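Local atomic coordinates of 6'''-hydroxyparomomycin C oxidase (Microbacterium trichothecenolyticum, PDB entry 7DVE), a protein that oxidises the C3 hydroxyl of the sugar in C-glycosides such as isoorientin and mangiferin, using bound FAD and passing the electrons to oxygen. Residues E156-L161 / P489-V494; G130-P135 / P199-R204. All blocks are in the same frame, centred on the assembly; numbering follows the deposited sequence.

Contact 1: E156-L161 / P489-V494; sequences EGERLL and PTLTGV. With FAD (flavin-adenine dinucleotide), chain C.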
ATOM      1  N   GLU A 156       6.884 -12.110   9.576  1.00 59.66           N
ATOM      2  CA  GLU A 156       5.544 -12.630   9.334  1.00 60.37           C
ATOM      3  C   GLU A 156       4.876 -11.956   8.128  1.00 61.72           C
ATOM      4  O   GLU A 156       4.204 -12.623   7.334  1.00 60.54           O
ATOM      5  CB  GLU A 156       4.707 -12.479  10.597  1.00 62.91           C
ATOM      6  CG  GLU A 156       4.925 -13.631  11.543  1.00 66.09           C
ATOM      7  CD  GLU A 156       4.349 -14.925  11.016  1.00 65.71           C
ATOM      8  OE1 GLU A 156       5.054 -15.666  10.275  1.00 67.15           O
ATOM      9  OE2 GLU A 156       3.180 -15.199  11.366  1.00 67.28           O
ATOM     10  N   GLY A 157       5.063 -10.645   7.954  1.00 60.13           N
ATOM     11  CA  GLY A 157       4.485  -9.983   6.789  1.00 57.35           C
ATOM     12  C   GLY A 157       5.105 -10.441   5.478  1.00 57.41           C
ATOM     13  O   GLY A 157       4.407 -10.589   4.467  1.00 56.72           O
ATOM     14  N   GLU A 158       6.427 -10.647   5.467  1.00 57.71           N
ATOM     15  CA  GLU A 158       7.091 -11.244   4.302  1.00 58.16           C
ATOM     16  C   GLU A 158       6.554 -12.642   4.001  1.00 57.11           C
ATOM     17  O   GLU A 158       6.427 -13.034   2.836  1.00 55.45           O
ATOM     18  CB  GLU A 158       8.597 -11.297   4.535  1.00 55.96           C
ATOM     19  CG  GLU A 158       9.230  -9.916   4.466  1.00 54.79           C
ATOM     20  CD  GLU A 158      10.476  -9.787   5.320  1.00 58.77           C
ATOM     21  OE1 GLU A 158      10.911 -10.798   5.927  1.00 55.36           O
ATOM     22  OE2 GLU A 158      11.032  -8.669   5.373  1.00 57.40           O
ATOM     23  N   ARG A 159       6.215 -13.408   5.038  1.00 58.05           N
ATOM     24  CA  ARG A 159       5.559 -14.695   4.792  1.00 59.41           C
ATOM     25  C   ARG A 159       4.157 -14.504   4.206  1.00 58.87           C
ATOM     26  O   ARG A 159       3.744 -15.233   3.293  1.00 56.34           O
ATOM     27  CB  ARG A 159       5.496 -15.496   6.081  1.00 59.66           C
ATOM     28  CG  ARG A 159       4.515 -16.641   6.066  1.00 63.03           C
ATOM     29  CD  ARG A 159       4.567 -17.391   7.384  1.00 64.08           C
ATOM     30  NE  ARG A 159       3.681 -16.819   8.400  1.00 65.21           N
ATOM     31  CZ  ARG A 159       2.404 -17.152   8.560  1.00 66.45           C
ATOM     32  NH1 ARG A 159       1.798 -17.987   7.730  1.00 67.46           N
ATOM     33  NH2 ARG A 159       1.725 -16.656   9.592  1.00 64.79           N
ATOM     34  N   LEU A 160       3.410 -13.523   4.712  1.00 57.79           N
ATOM     35  CA  LEU A 160       2.050 -13.334   4.219  1.00 57.18           C
ATOM     36  C   LEU A 160       2.061 -12.932   2.748  1.00 57.15           C
ATOM     37  O   LEU A 160       1.205 -13.365   1.968  1.00 57.57           O
ATOM     38  CB  LEU A 160       1.316 -12.298   5.064  1.00 55.44           C
ATOM     39  CG  LEU A 160       0.980 -12.687   6.507  1.00 60.64           C
ATOM     40  CD1 LEU A 160      -0.133 -11.810   7.028  1.00 58.75           C
ATOM     41  CD2 LEU A 160       0.588 -14.153   6.648  1.00 59.08           C
ATOM     42  N   LEU A 161       3.037 -12.128   2.345  1.00 55.14           N
ATOM     43  CA  LEU A 161       3.087 -11.613   0.991  1.00 54.07           C
ATOM     44  C   LEU A 161       3.923 -12.474   0.057  1.00 54.47           C
ATOM     45  O   LEU A 161       3.970 -12.182  -1.137  1.00 58.27           O
ATOM     46  CB  LEU A 161       3.619 -10.163   1.003  1.00 55.12           C
ATOM     47  CG  LEU A 161       2.742  -9.081   1.675  1.00 55.40           C
ATOM     48  CD1 LEU A 161       3.579  -7.919   2.246  1.00 54.08           C
ATOM     49  CD2 LEU A 161       1.700  -8.533   0.721  1.00 52.84           C
ATOM     50  N   PRO A 489       5.345   1.357   2.011  1.00 51.78           N
ATOM     51  CA  PRO A 489       4.823   1.100   3.361  1.00 51.18           C
ATOM     52  C   PRO A 489       4.098  -0.218   3.553  1.00 49.01           C
ATOM     53  O   PRO A 489       3.873  -0.614   4.702  1.00 50.12           O
ATOM     54  CB  PRO A 489       3.854   2.267   3.578  1.00 46.94           C
ATOM     55  CG  PRO A 489       3.346   2.538   2.212  1.00 49.40           C
ATOM     56  CD  PRO A 489       4.532   2.349   1.286  1.00 46.93           C
ATOM     57  N   THR A 490       3.702  -0.894   2.473  1.00 47.20           N
ATOM     58  CA  THR A 490       2.751  -1.991   2.615  1.00 48.14           C
ATOM     59  C   THR A 490       3.273  -3.081   3.554  1.00 50.83           C
ATOM     60  O   THR A 490       2.543  -3.545   4.435  1.00 50.83           O
ATOM     61  CB  THR A 490       2.401  -2.581   1.250  1.00 51.22           C
ATOM     62  OG1 THR A 490       2.204  -1.522   0.311  1.00 50.09           O
ATOM     63  CG2 THR A 490       1.088  -3.376   1.363  1.00 52.51           C
ATOM     64  N   LEU A 491       4.521  -3.526   3.371  1.00 50.95           N
ATOM     65  CA  LEU A 491       5.037  -4.572   4.251  1.00 50.69           C
ATOM     66  C   LEU A 491       4.888  -4.169   5.709  1.00 54.27           C
ATOM     67  O   LEU A 491       4.517  -4.996   6.555  1.00 50.79           O
ATOM     68  CB  LEU A 491       6.502  -4.879   3.950  1.00 48.80           C
ATOM     69  CG  LEU A 491       7.121  -5.968   4.870  1.00 53.30           C
ATOM     70  CD1 LEU A 491       6.283  -7.255   4.921  1.00 49.35           C
ATOM     71  CD2 LEU A 491       8.524  -6.337   4.414  1.00 51.89           C
ATOM     72  N   THR A 492       5.149  -2.886   6.017  1.00 49.96           N
ATOM     73  CA  THR A 492       5.068  -2.436   7.403  1.00 52.52           C
ATOM     74  C   THR A 492       3.627  -2.404   7.900  1.00 53.62           C
ATOM     75  O   THR A 492       3.347  -2.831   9.034  1.00 52.76           O
ATOM     76  CB  THR A 492       5.709  -1.058   7.557  1.00 52.58           C
ATOM     77  OG1 THR A 492       7.084  -1.148   7.168  1.00 51.25           O
ATOM     78  CG2 THR A 492       5.633  -0.623   9.021  1.00 51.66           C
ATOM     79  N   GLY A 493       2.708  -1.883   7.072  1.00 52.80           N
ATOM     80  CA  GLY A 493       1.290  -1.935   7.410  1.00 52.68           C
ATOM     81  C   GLY A 493       0.800  -3.348   7.673  1.00 52.98           C
ATOM     82  O   GLY A 493       0.087  -3.592   8.650  1.00 54.84           O
ATOM     83  N   VAL A 494       1.202  -4.303   6.824  1.00 51.93           N
ATOM     84  CA  VAL A 494       0.843  -5.706   7.032  1.00 52.58           C
ATOM     85  C   VAL A 494       1.436  -6.242   8.347  1.00 54.99           C
ATOM     86  O   VAL A 494       0.761  -6.963   9.092  1.00 53.72           O
ATOM     87  CB  VAL A 494       1.261  -6.543   5.805  1.00 54.91           C
ATOM     88  CG1 VAL A 494       1.333  -8.047   6.142  1.00 53.97           C
ATOM     89  CG2 VAL A 494       0.276  -6.290   4.648  1.00 52.59           C
TER
HETATM   90  PA  FAD C 801      -6.009  -0.720  -0.062  1.00 52.71           P
HETATM   91  O1A FAD C 801      -6.479   0.568  -0.626  1.00 53.98           O
HETATM   92  O2A FAD C 801      -4.969  -1.484  -0.790  1.00 51.84           O
HETATM   93  O5B FAD C 801      -7.378  -1.559   0.100  1.00 55.82           O
HETATM   94  C5B FAD C 801      -8.458  -0.990   0.844  1.00 52.77           C
HETATM   95  C4B FAD C 801      -9.769  -1.549   0.353  1.00 54.23           C
HETATM   96  O4B FAD C 801     -10.788  -0.966   1.218  1.00 55.29           O
HETATM   97  C3B FAD C 801     -10.092  -1.043  -1.068  1.00 56.76           C
HETATM   98  O3B FAD C 801     -10.401  -2.184  -1.892  1.00 55.53           O
HETATM   99  C2B FAD C 801     -11.350  -0.199  -0.813  1.00 54.00           C
HETATM  100  O2B FAD C 801     -12.288  -0.302  -1.887  1.00 53.14           O
HETATM  101  C1B FAD C 801     -11.952  -0.858   0.411  1.00 56.53           C
HETATM  102  N9A FAD C 801     -12.921   0.070   1.100  1.00 58.82           N
HETATM  103  C8A FAD C 801     -12.579   1.327   1.430  1.00 57.00           C
HETATM  104  N7A FAD C 801     -13.624   1.906   2.032  1.00 58.51           N
HETATM  105  C5A FAD C 801     -14.622   1.020   2.075  1.00 61.01           C
HETATM  106  C6A FAD C 801     -15.858   1.106   2.585  1.00 63.10           C
HETATM  107  N6A FAD C 801     -16.185   2.272   3.143  1.00 63.88           N
HETATM  108  N1A FAD C 801     -16.729   0.080   2.545  1.00 63.15           N
HETATM  109  C2A FAD C 801     -16.311  -1.110   1.945  1.00 63.43           C
HETATM  110  N3A FAD C 801     -15.004  -1.184   1.428  1.00 60.31           N
HETATM  111  C4A FAD C 801     -14.188  -0.119   1.503  1.00 60.47           C
HETATM  112  N1  FAD C 801       3.089  -0.243  -2.229  1.00 46.90           N
HETATM  113  C2  FAD C 801       4.283  -0.799  -1.805  1.00 48.94           C
HETATM  114  O2  FAD C 801       4.420  -1.023  -0.608  1.00 47.44           O
HETATM  115  N3  FAD C 801       5.302  -1.080  -2.731  1.00 49.43           N
HETATM  116  C4  FAD C 801       5.090  -0.839  -4.107  1.00 46.34           C
HETATM  117  O4  FAD C 801       5.985  -1.112  -4.914  1.00 44.99           O
HETATM  118  C4X FAD C 801       3.884  -0.280  -4.514  1.00 47.60           C
HETATM  119  N5  FAD C 801       3.636   0.031  -5.811  1.00 48.00           N
HETATM  120  C5X FAD C 801       2.390   0.448  -6.180  1.00 47.91           C
HETATM  121  C6  FAD C 801       2.066   0.640  -7.537  1.00 46.89           C
HETATM  122  C7  FAD C 801       0.790   1.009  -7.946  1.00 47.81           C
HETATM  123  C7M FAD C 801       0.465   1.203  -9.449  1.00 47.59           C
HETATM  124  C8  FAD C 801      -0.203   1.204  -6.985  1.00 47.10           C
HETATM  125  C8M FAD C 801      -1.621   1.616  -7.424  1.00 46.92           C
HETATM  126  C9  FAD C 801       0.109   1.024  -5.630  1.00 48.01           C
HETATM  127  C9A FAD C 801       1.402   0.653  -5.216  1.00 46.91           C
HETATM  128  N10 FAD C 801       1.713   0.496  -3.910  1.00 48.35           N
HETATM  129  C10 FAD C 801       2.903   0.003  -3.560  1.00 47.89           C
HETATM  130  C1' FAD C 801       0.765   0.823  -2.807  1.00 47.91           C
HETATM  131  C2' FAD C 801      -0.017  -0.369  -2.242  1.00 49.69           C
HETATM  132  O2' FAD C 801      -0.919  -0.842  -3.256  1.00 49.02           O
HETATM  133  C3' FAD C 801      -0.769   0.043  -0.933  1.00 48.66           C
HETATM  134  O3' FAD C 801       0.176   0.467   0.060  1.00 49.14           O
HETATM  135  C4' FAD C 801      -1.520  -1.144  -0.326  1.00 50.60           C
HETATM  136  O4' FAD C 801      -2.439  -1.662  -1.276  1.00 49.37           O
HETATM  137  C5' FAD C 801      -2.306  -0.696   0.937  1.00 52.64           C
HETATM  138  O5' FAD C 801      -3.184  -1.750   1.381  1.00 52.08           O
HETATM  139  P   FAD C 801      -4.515  -1.496   2.265  1.00 53.84           P
HETATM  140  O1P FAD C 801      -5.357  -2.719   2.373  1.00 54.13           O
HETATM  141  O2P FAD C 801      -4.039  -0.833   3.498  1.00 54.87           O
HETATM  142  O3P FAD C 801      -5.493  -0.502   1.445  1.00 54.12           O

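Contact 2: G130-P135 / P199-R204; sequences GACPRP and PLAVHR. With FAD (flavin-adenine dinucleotide), chain C.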
ATOM      1  N   GLY A 130       4.574  -4.138  -6.110  1.00 47.30           N
ATOM      2  CA  GLY A 130       5.034  -5.206  -5.240  1.00 47.01           C
ATOM      3  C   GLY A 130       6.337  -5.018  -4.487  1.00 48.02           C
ATOM      4  O   GLY A 130       6.827  -6.003  -3.935  1.00 46.16           O
ATOM      5  N   ALA A 131       6.921  -3.813  -4.419  1.00 44.41           N
ATOM      6  CA  ALA A 131       8.201  -3.662  -3.727  1.00 46.08           C
ATOM      7  C   ALA A 131       8.004  -3.615  -2.201  1.00 51.05           C
ATOM      8  O   ALA A 131       7.181  -2.836  -1.695  1.00 49.01           O
ATOM      9  CB  ALA A 131       8.929  -2.417  -4.218  1.00 43.13           C
ATOM     10  N   CYS A 132       8.771  -4.441  -1.463  1.00 47.49           N
ATOM     11  CA  CYS A 132       8.547  -4.640  -0.028  1.00 48.27           C
ATOM     12  C   CYS A 132       9.812  -4.508   0.818  1.00 50.48           C
ATOM     13  O   CYS A 132      10.195  -5.448   1.518  1.00 52.44           O
ATOM     14  CB  CYS A 132       7.915  -6.006   0.221  1.00 47.49           C
ATOM     15  SG  CYS A 132       6.216  -6.181  -0.329  1.00 47.75           S
ATOM     16  N   PRO A 133      10.439  -3.335   0.852  1.00 50.31           N
ATOM     17  CA  PRO A 133      11.576  -3.149   1.764  1.00 50.51           C
ATOM     18  C   PRO A 133      11.136  -3.073   3.220  1.00 53.44           C
ATOM     19  O   PRO A 133       9.973  -2.813   3.547  1.00 49.83           O
ATOM     20  CB  PRO A 133      12.186  -1.822   1.311  1.00 51.15           C
ATOM     21  CG  PRO A 133      11.039  -1.061   0.752  1.00 52.27           C
ATOM     22  CD  PRO A 133      10.048  -2.080   0.187  1.00 51.96           C
ATOM     23  N   ARG A 134      12.119  -3.311   4.117  1.00 52.52           N
ATOM     24  CA  ARG A 134      11.959  -3.098   5.544  1.00 53.11           C
ATOM     25  C   ARG A 134      12.329  -1.659   5.881  1.00 54.16           C
ATOM     26  O   ARG A 134      13.197  -1.076   5.226  1.00 56.16           O
ATOM     27  CB  ARG A 134      12.850  -4.057   6.329  1.00 54.63           C
ATOM     28  CG  ARG A 134      12.346  -5.498   6.337  1.00 53.97           C
ATOM     29  CD  ARG A 134      13.243  -6.393   7.164  1.00 55.66           C
ATOM     30  NE  ARG A 134      12.770  -7.773   7.159  1.00 55.89           N
ATOM     31  CZ  ARG A 134      12.727  -8.546   8.233  1.00 60.95           C
ATOM     32  NH1 ARG A 134      13.133  -8.109   9.418  1.00 62.49           N
ATOM     33  NH2 ARG A 134      12.256  -9.789   8.122  1.00 62.12           N
ATOM     34  N   PRO A 135      11.676  -1.051   6.868  1.00 54.49           N
ATOM     35  CA  PRO A 135      12.098   0.279   7.310  1.00 56.73           C
ATOM     36  C   PRO A 135      13.472   0.209   7.962  1.00 59.37           C
ATOM     37  O   PRO A 135      13.841  -0.796   8.575  1.00 59.33           O
ATOM     38  CB  PRO A 135      11.021   0.678   8.322  1.00 56.48           C
ATOM     39  CG  PRO A 135      10.490  -0.635   8.841  1.00 54.99           C
ATOM     40  CD  PRO A 135      10.558  -1.578   7.673  1.00 57.21           C
ATOM     41  N   PRO A 199      13.369  -6.674  -2.195  1.00 50.11           N
ATOM     42  CA  PRO A 199      12.446  -7.761  -1.830  1.00 48.77           C
ATOM     43  C   PRO A 199      11.073  -7.476  -2.413  1.00 47.66           C
ATOM     44  O   PRO A 199      10.543  -6.374  -2.256  1.00 50.41           O
ATOM     45  CB  PRO A 199      12.442  -7.752  -0.295  1.00 46.03           C
ATOM     46  CG  PRO A 199      13.537  -6.820   0.134  1.00 46.01           C
ATOM     47  CD  PRO A 199      13.936  -5.969  -1.031  1.00 50.87           C
ATOM     48  N   LEU A 200      10.508  -8.457  -3.126  1.00 49.05           N
ATOM     49  CA  LEU A 200       9.328  -8.222  -3.958  1.00 47.51           C
ATOM     50  C   LEU A 200       8.207  -9.190  -3.615  1.00 49.63           C
ATOM     51  O   LEU A 200       8.440 -10.386  -3.422  1.00 52.68           O
ATOM     52  CB  LEU A 200       9.652  -8.353  -5.463  1.00 46.89           C
ATOM     53  CG  LEU A 200      10.518  -7.320  -6.185  1.00 48.42           C
ATOM     54  CD1 LEU A 200      10.878  -7.815  -7.605  1.00 42.88           C
ATOM     55  CD2 LEU A 200       9.835  -5.882  -6.233  1.00 44.29           C
ATOM     56  N   ALA A 201       6.981  -8.678  -3.598  1.00 48.93           N
ATOM     57  CA  ALA A 201       5.798  -9.503  -3.355  1.00 51.87           C
ATOM     58  C   ALA A 201       5.372 -10.056  -4.703  1.00 51.41           C
ATOM     59  O   ALA A 201       4.534  -9.479  -5.399  1.00 49.50           O
ATOM     60  CB  ALA A 201       4.694  -8.692  -2.692  1.00 49.73           C
ATOM     61  N   VAL A 202       5.979 -11.178  -5.088  1.00 51.41           N
ATOM     62  CA  VAL A 202       5.848 -11.717  -6.437  1.00 51.73           C
ATOM     63  C   VAL A 202       5.868 -13.235  -6.333  1.00 53.22           C
ATOM     64  O   VAL A 202       6.441 -13.792  -5.395  1.00 51.37           O
ATOM     65  CB  VAL A 202       6.982 -11.189  -7.357  1.00 48.98           C
ATOM     66  CG1 VAL A 202       8.296 -11.944  -7.097  1.00 50.64           C
ATOM     67  CG2 VAL A 202       6.612 -11.349  -8.773  1.00 50.34           C
ATOM     68  N   HIS A 203       5.232 -13.906  -7.296  1.00 51.33           N
ATOM     69  CA  HIS A 203       5.274 -15.363  -7.369  1.00 53.42           C
ATOM     70  C   HIS A 203       5.158 -15.794  -8.823  1.00 56.23           C
ATOM     71  O   HIS A 203       4.808 -15.008  -9.708  1.00 56.25           O
ATOM     72  CB  HIS A 203       4.156 -16.020  -6.544  1.00 52.76           C
ATOM     73  CG  HIS A 203       2.781 -15.728  -7.066  1.00 53.94           C
ATOM     74  ND1 HIS A 203       2.071 -14.601  -6.706  1.00 52.88           N
ATOM     75  CD2 HIS A 203       2.002 -16.394  -7.951  1.00 54.14           C
ATOM     76  CE1 HIS A 203       0.906 -14.597  -7.329  1.00 52.52           C
ATOM     77  NE2 HIS A 203       0.842 -15.669  -8.100  1.00 55.06           N
ATOM     78  N   ARG A 204       5.438 -17.067  -9.060  1.00 54.56           N
ATOM     79  CA  ARG A 204       5.282 -17.657 -10.375  1.00 59.52           C
ATOM     80  C   ARG A 204       3.936 -18.352 -10.477  1.00 62.16           C
ATOM     81  O   ARG A 204       3.512 -19.060  -9.558  1.00 61.94           O
ATOM     82  CB  ARG A 204       6.398 -18.660 -10.662  1.00 59.03           C
ATOM     83  CG  ARG A 204       7.767 -18.024 -10.639  1.00 59.86           C
ATOM     84  CD  ARG A 204       8.683 -18.567 -11.711  1.00 62.04           C
ATOM     85  NE  ARG A 204       9.887 -17.751 -11.767  1.00 63.15           N
ATOM     86  CZ  ARG A 204      10.288 -17.069 -12.829  1.00 61.61           C
ATOM     87  NH1 ARG A 204       9.639 -17.133 -13.981  1.00 59.30           N
ATOM     88  NH2 ARG A 204      11.373 -16.311 -12.735  1.00 60.65           N
TER
HETATM   89  PA  FAD C 801      -6.009  -0.720  -0.062  1.00 52.71           P
HETATM   90  O1A FAD C 801      -6.479   0.568  -0.626  1.00 53.98           O
HETATM   91  O2A FAD C 801      -4.969  -1.484  -0.790  1.00 51.84           O
HETATM   92  O5B FAD C 801      -7.378  -1.559   0.100  1.00 55.82           O
HETATM   93  C5B FAD C 801      -8.458  -0.990   0.844  1.00 52.77           C
HETATM   94  C4B FAD C 801      -9.769  -1.549   0.353  1.00 54.23           C
HETATM   95  O4B FAD C 801     -10.788  -0.966   1.218  1.00 55.29           O
HETATM   96  C3B FAD C 801     -10.092  -1.043  -1.068  1.00 56.76           C
HETATM   97  O3B FAD C 801     -10.401  -2.184  -1.892  1.00 55.53           O
HETATM   98  C2B FAD C 801     -11.350  -0.199  -0.813  1.00 54.00           C
HETATM   99  O2B FAD C 801     -12.288  -0.302  -1.887  1.00 53.14           O
HETATM  100  C1B FAD C 801     -11.952  -0.858   0.411  1.00 56.53           C
HETATM  101  N9A FAD C 801     -12.921   0.070   1.100  1.00 58.82           N
HETATM  102  C8A FAD C 801     -12.579   1.327   1.430  1.00 57.00           C
HETATM  103  N7A FAD C 801     -13.624   1.906   2.032  1.00 58.51           N
HETATM  104  C5A FAD C 801     -14.622   1.020   2.075  1.00 61.01           C
HETATM  105  C6A FAD C 801     -15.858   1.106   2.585  1.00 63.10           C
HETATM  106  N6A FAD C 801     -16.185   2.272   3.143  1.00 63.88           N
HETATM  107  N1A FAD C 801     -16.729   0.080   2.545  1.00 63.15           N
HETATM  108  C2A FAD C 801     -16.311  -1.110   1.945  1.00 63.43           C
HETATM  109  N3A FAD C 801     -15.004  -1.184   1.428  1.00 60.31           N
HETATM  110  C4A FAD C 801     -14.188  -0.119   1.503  1.00 60.47           C
HETATM  111  N1  FAD C 801       3.089  -0.243  -2.229  1.00 46.90           N
HETATM  112  C2  FAD C 801       4.283  -0.799  -1.805  1.00 48.94           C
HETATM  113  O2  FAD C 801       4.420  -1.023  -0.608  1.00 47.44           O
HETATM  114  N3  FAD C 801       5.302  -1.080  -2.731  1.00 49.43           N
HETATM  115  C4  FAD C 801       5.090  -0.839  -4.107  1.00 46.34           C
HETATM  116  O4  FAD C 801       5.985  -1.112  -4.914  1.00 44.99           O
HETATM  117  C4X FAD C 801       3.884  -0.280  -4.514  1.00 47.60           C
HETATM  118  N5  FAD C 801       3.636   0.031  -5.811  1.00 48.00           N
HETATM  119  C5X FAD C 801       2.390   0.448  -6.180  1.00 47.91           C
HETATM  120  C6  FAD C 801       2.066   0.640  -7.537  1.00 46.89           C
HETATM  121  C7  FAD C 801       0.790   1.009  -7.946  1.00 47.81           C
HETATM  122  C7M FAD C 801       0.465   1.203  -9.449  1.00 47.59           C
HETATM  123  C8  FAD C 801      -0.203   1.204  -6.985  1.00 47.10           C
HETATM  124  C8M FAD C 801      -1.621   1.616  -7.424  1.00 46.92           C
HETATM  125  C9  FAD C 801       0.109   1.024  -5.630  1.00 48.01           C
HETATM  126  C9A FAD C 801       1.402   0.653  -5.216  1.00 46.91           C
HETATM  127  N10 FAD C 801       1.713   0.496  -3.910  1.00 48.35           N
HETATM  128  C10 FAD C 801       2.903   0.003  -3.560  1.00 47.89           C
HETATM  129  C1' FAD C 801       0.765   0.823  -2.807  1.00 47.91           C
HETATM  130  C2' FAD C 801      -0.017  -0.369  -2.242  1.00 49.69           C
HETATM  131  O2' FAD C 801      -0.919  -0.842  -3.256  1.00 49.02           O
HETATM  132  C3' FAD C 801      -0.769   0.043  -0.933  1.00 48.66           C
HETATM  133  O3' FAD C 801       0.176   0.467   0.060  1.00 49.14           O
HETATM  134  C4' FAD C 801      -1.520  -1.144  -0.326  1.00 50.60           C
HETATM  135  O4' FAD C 801      -2.439  -1.662  -1.276  1.00 49.37           O
HETATM  136  C5' FAD C 801      -2.306  -0.696   0.937  1.00 52.64           C
HETATM  137  O5' FAD C 801      -3.184  -1.750   1.381  1.00 52.08           O
HETATM  138  P   FAD C 801      -4.515  -1.496   2.265  1.00 53.84           P
HETATM  139  O1P FAD C 801      -5.357  -2.719   2.373  1.00 54.13           O
HETATM  140  O2P FAD C 801      -4.039  -0.833   3.498  1.00 54.87           O
HETATM  141  O3P FAD C 801      -5.493  -0.502   1.445  1.00 54.12           O

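Contact 1: E156-L161 / P489-V494
L491 and V494, one turn apart on helix 490-510, pack against the end of helix 149-161, the two short helical segments running 108° apart with axes 8.9 Å from each other at their closest. The apolar contacts are carried by L491 and V494, which close over G157. L491 holds CG anti to its own backbone N (chi1 179°), which carries its branch across to the other helix, where CD1 rests on the backbone between G157 and E158, 3.4 Å from G157 C. V494 CG1 lies 3.8 Å from G157 CA; the lack of a side chain at G157 lets both come this close. L161 CD1 comes obliquely onto L491 CD1 (3.9 Å), and L160 CD1 onto V494 CG1.

Among the polar side chains, E158 lays its CG against L491 CD2 at 3.6 Å and is extended beyond that atom, taking its carboxylate past the leucine to a salt bridge between OE2 and R134 NE, in the loop 130-135. With an alanine in place of E158, the carboxylate and CG go, which is likely to leave R134 without this charge partner and L491 CD2 without the contact along its flank. R159, meanwhile, grips E156 side-on and also pairs with E30.

The bonds to FAD come from T490. Its N donates to flavin O2 at 3.2 Å, and its OG1 donates to the same oxygen over a distance too short to be trusted in length, while OG1 accepts from the ribityl O3' at 2.9 Å. The T490 N bond and the N-terminal turn of helix 490-510 would probably favour negative charge at the N1-C2 end of a reduced flavin. A helix whose first turn meets the pyrimidine edge of the isoalloxazine belongs to the FAD site of GMC oxidoreductases.

Contact 2: G130-P135 / P199-R204
A131 and L200 face each other as a single beta bridge, their CA atoms 4.7 Å apart, where the loop 130-135 runs roughly antiparallel to residues 199-201 of strand 196-204. Two backbone hydrogen bonds hold the pair: A201 N donates almost straight to G130 O (2.7 Å, 174° at the hydrogen), and C132 N donates to P199 O at 2.7 Å. L200 CA adds a CH...O contact to G130 O. The positive phi of G130 (67°) suits glycine, and a CB there would press on A201 O.

Apolar packing flanks the bridge. L200 bends its end back so that CD2 lies over A131 CA at 3.7 Å. C132 SG, set beside its own backbone N (chi1 -70°), meets A201 CB at 3.8 Å, and L161 touches both residues. W332 packs against P199. On the polar side, P199 CB lies against the carbonyl oxygen of C132.

A131 spends neither its N nor its O on the bridge and turns both to the flavin: N donates to O4 (2.9 Å), and O accepts from N3 at 2.8 Å. This paired reading of the N3-C4 edge by one residue, backed by a beta bridge, forms part of the isoalloxazine-binding site of this GMC oxidoreductase.

Overall arrangement
The centres of contacts 1 and 2 lie about 9 Å apart, and both reach the pyrimidine end of the same flavin. Along the chain their segments alternate: 130-135, 156-161, 199-204, then 489-494 near the C-terminus. The loop 130-135 joins the helices of contact 1 to strand 196-204 of the antiparallel sheet: C132 O packs on L491 CD2 and R134 pairs with E158 on one side, while A131 bridges L200 on the other. T492 OG1 also meets P135 CD, and L161 O lies near A201 CB. Together they bring widely separated parts of the chain onto one edge of the cofactor, on which sugar oxidation depends.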